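Local coordinates for Fe-regulated protein B (Neisseria meningitidis, PDB 4AIP) that transports iron across the outer membrane as a TonB-dependent transporter, and may take up iron bound to siderophores, at residues N586-G592 with V604-S609; P93-F97 with L107-G111. All blocks are in the same frame, centred on the assembly; numbering follows the deposited sequence.

Contact 1 of 2, residues N586-G592 with V604-S609; sequences NHGYELG and VGVSHS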
# COMPACT_ATOMS: atom_id res chain seq x y z
N ASN B 586 -19.84 -27.55 -32.91
CA ASN B 586 -19.36 -28.21 -31.78
C ASN B 586 -20.26 -29.39 -31.48
O ASN B 586 -21.45 -29.33 -31.79
CB ASN B 586 -19.26 -27.25 -30.60
CG ASN B 586 -18.34 -27.77 -29.51
OD1 ASN B 586 -17.59 -28.75 -29.70
ND2 ASN B 586 -18.42 -27.15 -28.34
N HIS B 587 -19.71 -30.44 -30.88
CA HIS B 587 -20.56 -31.55 -30.38
C HIS B 587 -19.78 -32.41 -29.45
O HIS B 587 -18.59 -32.43 -29.55
CB HIS B 587 -21.12 -32.45 -31.50
CG HIS B 587 -20.07 -33.28 -32.18
ND1 HIS B 587 -19.46 -32.89 -33.36
CD2 HIS B 587 -19.55 -34.48 -31.86
CE1 HIS B 587 -18.61 -33.82 -33.73
NE2 HIS B 587 -18.63 -34.79 -32.83
N GLY B 588 -20.45 -33.15 -28.57
CA GLY B 588 -19.75 -34.08 -27.68
C GLY B 588 -20.63 -34.55 -26.56
O GLY B 588 -21.84 -34.54 -26.66
N TYR B 589 -20.02 -34.92 -25.46
CA TYR B 589 -20.72 -35.54 -24.41
C TYR B 589 -19.97 -35.25 -23.13
O TYR B 589 -18.82 -34.79 -23.17
CB TYR B 589 -20.83 -37.07 -24.69
CG TYR B 589 -19.50 -37.78 -24.80
CD1 TYR B 589 -18.72 -37.67 -25.97
CD2 TYR B 589 -18.99 -38.52 -23.73
CE1 TYR B 589 -17.50 -38.32 -26.12
CE2 TYR B 589 -17.72 -39.20 -23.86
CZ TYR B 589 -16.99 -39.09 -25.05
OH TYR B 589 -15.77 -39.72 -25.20
N GLU B 590 -20.69 -35.49 -22.03
CA GLU B 590 -20.22 -35.54 -20.65
C GLU B 590 -20.99 -36.65 -19.86
O GLU B 590 -22.24 -36.76 -19.96
CB GLU B 590 -20.48 -34.22 -19.94
CG GLU B 590 -19.94 -34.12 -18.50
CD GLU B 590 -19.65 -32.63 -18.04
OE1 GLU B 590 -19.67 -31.71 -18.93
OE2 GLU B 590 -19.42 -32.42 -16.81
N LEU B 591 -20.24 -37.43 -19.08
CA LEU B 591 -20.80 -38.33 -18.10
C LEU B 591 -20.31 -37.94 -16.69
O LEU B 591 -19.20 -37.40 -16.52
CB LEU B 591 -20.41 -39.78 -18.43
CG LEU B 591 -21.02 -40.36 -19.71
CD1 LEU B 591 -20.34 -41.66 -20.15
CD2 LEU B 591 -22.54 -40.58 -19.56
N GLY B 592 -21.11 -38.21 -15.68
CA GLY B 592 -20.68 -38.04 -14.31
C GLY B 592 -21.39 -39.08 -13.43
O GLY B 592 -22.55 -39.49 -13.74
N VAL B 604 -16.60 -39.68 -10.30
CA VAL B 604 -15.93 -39.85 -11.62
C VAL B 604 -16.73 -39.04 -12.57
O VAL B 604 -17.93 -38.81 -12.31
CB VAL B 604 -16.02 -41.31 -12.22
CG1 VAL B 604 -14.81 -42.10 -11.88
CG2 VAL B 604 -17.22 -42.05 -11.70
N GLY B 605 -16.08 -38.66 -13.66
CA GLY B 605 -16.64 -37.83 -14.69
C GLY B 605 -15.71 -37.85 -15.89
O GLY B 605 -14.49 -38.08 -15.73
N VAL B 606 -16.26 -37.59 -17.09
CA VAL B 606 -15.51 -37.65 -18.36
C VAL B 606 -16.23 -36.73 -19.35
O VAL B 606 -17.46 -36.55 -19.29
CB VAL B 606 -15.43 -39.15 -18.93
CG1 VAL B 606 -16.83 -39.65 -19.24
CG2 VAL B 606 -14.54 -39.33 -20.21
N SER B 607 -15.46 -36.13 -20.26
CA SER B 607 -15.98 -35.15 -21.13
C SER B 607 -15.11 -35.12 -22.32
O SER B 607 -13.89 -35.23 -22.19
CB SER B 607 -15.90 -33.79 -20.49
OG SER B 607 -16.18 -32.75 -21.44
N HIS B 608 -15.74 -35.05 -23.48
CA HIS B 608 -15.00 -34.79 -24.70
C HIS B 608 -15.90 -34.01 -25.60
O HIS B 608 -17.11 -34.31 -25.70
CB HIS B 608 -14.60 -36.07 -25.42
CG HIS B 608 -13.80 -35.83 -26.65
ND1 HIS B 608 -12.42 -35.78 -26.64
CD2 HIS B 608 -14.18 -35.59 -27.94
CE1 HIS B 608 -11.99 -35.54 -27.87
NE2 HIS B 608 -13.04 -35.42 -28.67
N SER B 609 -15.30 -33.03 -26.29
CA SER B 609 -16.00 -32.25 -27.28
C SER B 609 -15.11 -31.89 -28.45
O SER B 609 -13.93 -32.10 -28.38
CB SER B 609 -16.57 -31.04 -26.59
OG SER B 609 -15.50 -30.36 -25.98
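Val604 meets Gly592 through the backbone: its carbonyl O receives a C-H...O contact from Gly592 CA at 3.5 Å. Next comes Gly605, facing Gly592 in a non-hydrogen-bonded antiparallel pair; their CA atoms are 4.1 Å apart.

Val606 pairs with Leu591 by two backbone hydrogen bonds, Leu591 N to Val606 O at 2.9 Å and Val606 N to Leu591 O at 3.0 Å. Its CG1 sits between the backbone N and the carbonyl carbon (chi1 62°), which brings it to 3.7 Å from Leu591 CB; the two side chains run side by side in the same direction, and Trp636 of the following strand packs on Val606. These are neighbouring strands of the transmembrane beta-barrel, joined as a hairpin and almost exactly antiparallel. Val606, Leu591, Tyr589 and His608 lie on the outer face, while Glu590, Ser607 and Ser609 look inward to the plug.

Ser607 stands opposite Glu590. The glutamate's CG, anti to the backbone N (chi1 -176°), passes 3.6 Å from Val606 O, and the carboxylate turns toward the plug, where Arg68 and Lys151 form salt bridges with it.

His608 repeats the doubly hydrogen-bonded pairing, now with Tyr589. The tyrosine ring leans across the strand boundary until CE1 lies 3.7 Å from His608 CB, the ring meeting the methylene at the root of the imidazole obliquely.

Ser609 faces Gly588, whose CA makes a C-H...O contact with His608 O at 3.3 Å. Asn586 OD1 lies beside Ser609 CB, while the amide nitrogen of the same side chain turns to Arg110 of the plug.

Contact 2 of 2, residues P93-F97 with L107-G111; sequences PSIDF and LTLRG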
# COMPACT_ATOMS: atom_id res chain seq x y z
N PRO B 93 -14.82 -31.83 -15.77
CA PRO B 93 -14.15 -32.24 -17.02
C PRO B 93 -14.38 -31.40 -18.24
O PRO B 93 -13.50 -31.33 -19.12
CB PRO B 93 -14.64 -33.65 -17.26
CG PRO B 93 -15.86 -33.79 -16.48
CD PRO B 93 -15.74 -32.89 -15.29
N SER B 94 -15.51 -30.71 -18.31
CA SER B 94 -15.77 -29.86 -19.50
C SER B 94 -15.08 -28.49 -19.37
O SER B 94 -15.08 -27.69 -20.32
CB SER B 94 -17.28 -29.65 -19.70
OG SER B 94 -17.88 -29.13 -18.51
N ILE B 95 -14.55 -28.20 -18.19
CA ILE B 95 -13.84 -26.91 -17.97
C ILE B 95 -12.36 -27.07 -17.96
O ILE B 95 -11.86 -27.94 -17.27
CB ILE B 95 -14.26 -26.26 -16.65
CG1 ILE B 95 -15.76 -26.41 -16.47
CG2 ILE B 95 -13.82 -24.76 -16.64
CD1 ILE B 95 -16.44 -25.33 -15.61
N ASP B 96 -11.64 -26.19 -18.66
CA ASP B 96 -10.16 -26.40 -18.77
C ASP B 96 -9.52 -25.06 -18.77
O ASP B 96 -10.00 -24.13 -19.41
CB ASP B 96 -9.79 -27.21 -20.05
CG ASP B 96 -8.33 -27.67 -20.09
OD1 ASP B 96 -7.99 -28.58 -19.31
OD2 ASP B 96 -7.55 -27.15 -20.93
N PHE B 97 -8.43 -24.93 -18.01
CA PHE B 97 -7.75 -23.65 -17.85
C PHE B 97 -6.34 -23.74 -18.38
O PHE B 97 -5.64 -24.66 -18.06
CB PHE B 97 -7.62 -23.34 -16.39
CG PHE B 97 -8.89 -23.06 -15.71
CD1 PHE B 97 -9.70 -24.12 -15.28
CD2 PHE B 97 -9.26 -21.72 -15.43
CE1 PHE B 97 -10.90 -23.86 -14.59
CE2 PHE B 97 -10.44 -21.43 -14.74
CZ PHE B 97 -11.27 -22.50 -14.33
N LEU B 107 -9.71 -19.86 -20.36
CA LEU B 107 -10.64 -20.86 -19.94
C LEU B 107 -11.40 -21.38 -21.20
O LEU B 107 -11.63 -20.63 -22.19
CB LEU B 107 -11.61 -20.24 -18.93
CG LEU B 107 -12.73 -21.16 -18.40
CD1 LEU B 107 -13.15 -20.79 -17.00
CD2 LEU B 107 -14.02 -21.28 -19.35
N THR B 108 -11.73 -22.66 -21.18
CA THR B 108 -12.57 -23.25 -22.22
C THR B 108 -13.63 -24.04 -21.53
O THR B 108 -13.38 -24.63 -20.48
CB THR B 108 -11.83 -24.17 -23.18
OG1 THR B 108 -11.25 -25.22 -22.41
CG2 THR B 108 -10.76 -23.40 -23.86
N LEU B 109 -14.83 -24.01 -22.13
CA LEU B 109 -15.96 -24.84 -21.73
C LEU B 109 -16.42 -25.58 -23.02
O LEU B 109 -16.66 -24.96 -24.10
CB LEU B 109 -17.07 -23.97 -21.14
CG LEU B 109 -18.30 -24.73 -20.62
CD1 LEU B 109 -17.96 -25.74 -19.55
CD2 LEU B 109 -19.35 -23.75 -20.05
N ARG B 110 -16.50 -26.91 -22.91
CA ARG B 110 -16.73 -27.85 -24.05
C ARG B 110 -15.86 -27.37 -25.15
O ARG B 110 -16.34 -27.17 -26.27
CB ARG B 110 -18.19 -27.82 -24.50
CG ARG B 110 -19.21 -28.21 -23.48
CD ARG B 110 -20.61 -28.18 -24.05
NE ARG B 110 -21.56 -28.92 -23.18
CZ ARG B 110 -22.89 -28.76 -23.24
NH1 ARG B 110 -23.45 -27.92 -24.13
NH2 ARG B 110 -23.65 -29.45 -22.40
N GLY B 111 -14.62 -27.03 -24.84
CA GLY B 111 -13.67 -26.66 -25.91
C GLY B 111 -13.77 -25.23 -26.45
O GLY B 111 -12.93 -24.79 -27.28
O HOH W 1 -13.18 -27.10 -22.21
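This is a short antiparallel hairpin of the plug domain, buried within the barrel: strand 95-97 lies against strand 107-109, with Asp96 and Thr108 as its hydrogen-bonded pair. Asp96 N reaches Thr108 O at 3.0 Å, and Thr108 N returns to Asp96 O at 2.9 Å. Beyond the strand end Arg110 N continues the pairing, donating to Ser94 O at 3.1 Å. That same oxygen also accepts from a water 2.7 Å away, and the water in turn takes the N-H of Gly111 and is hydrogen-bonded to Thr108 OG1.

The two faces differ in character. On one, Leu107 CD1 fills the angle between Phe97 and Ile95, 3.6 Å from Phe97 CE2 and 4.0 Å from Ile95 CG2. Leu109 CD1 lies across Ile95 CG1 at 3.8 Å; with its CG anti to the backbone N (chi1 -177°), this leucine also brings CD1 up to Ser94 OG. Val149 of plug strand 144-151 packs on Ile95 and Leu109.

The other face carries Asp96 and Thr108, both hydrogen-bonded to Ser720. Past the strand end, Arg110 forms a salt bridge with Glu538 on the barrel wall. These polar links to the barrel are consistent with a plug seated by hydrogen bonds and ion pairs, while the water ties the hairpin's own atoms together.

In the fold
Contact 1 is a piece of the barrel wall and contact 2 a hairpin of the plug it encloses; their centres lie about 10 Å apart and they touch directly. Asn586 ND2 of the wall probably hydrogen-bonds to Arg110 O of the plug at 2.9 Å, and Ser607 CB packs on Pro93 CB at 3.5 Å. Lys151, on plug strand 144-151, is shared by the two contacts, since it also donates to Ser94 OG of contact 2, while Ser94 OG and Glu590 OE1 themselves share a weak hydrogen bond. Both contacts lie away from the pocket holding the bound detergent 3,6,9,12,15-pentaoxatricosan-1-ol and from Arg276, a glutamate-binding residue in another structure of this protein.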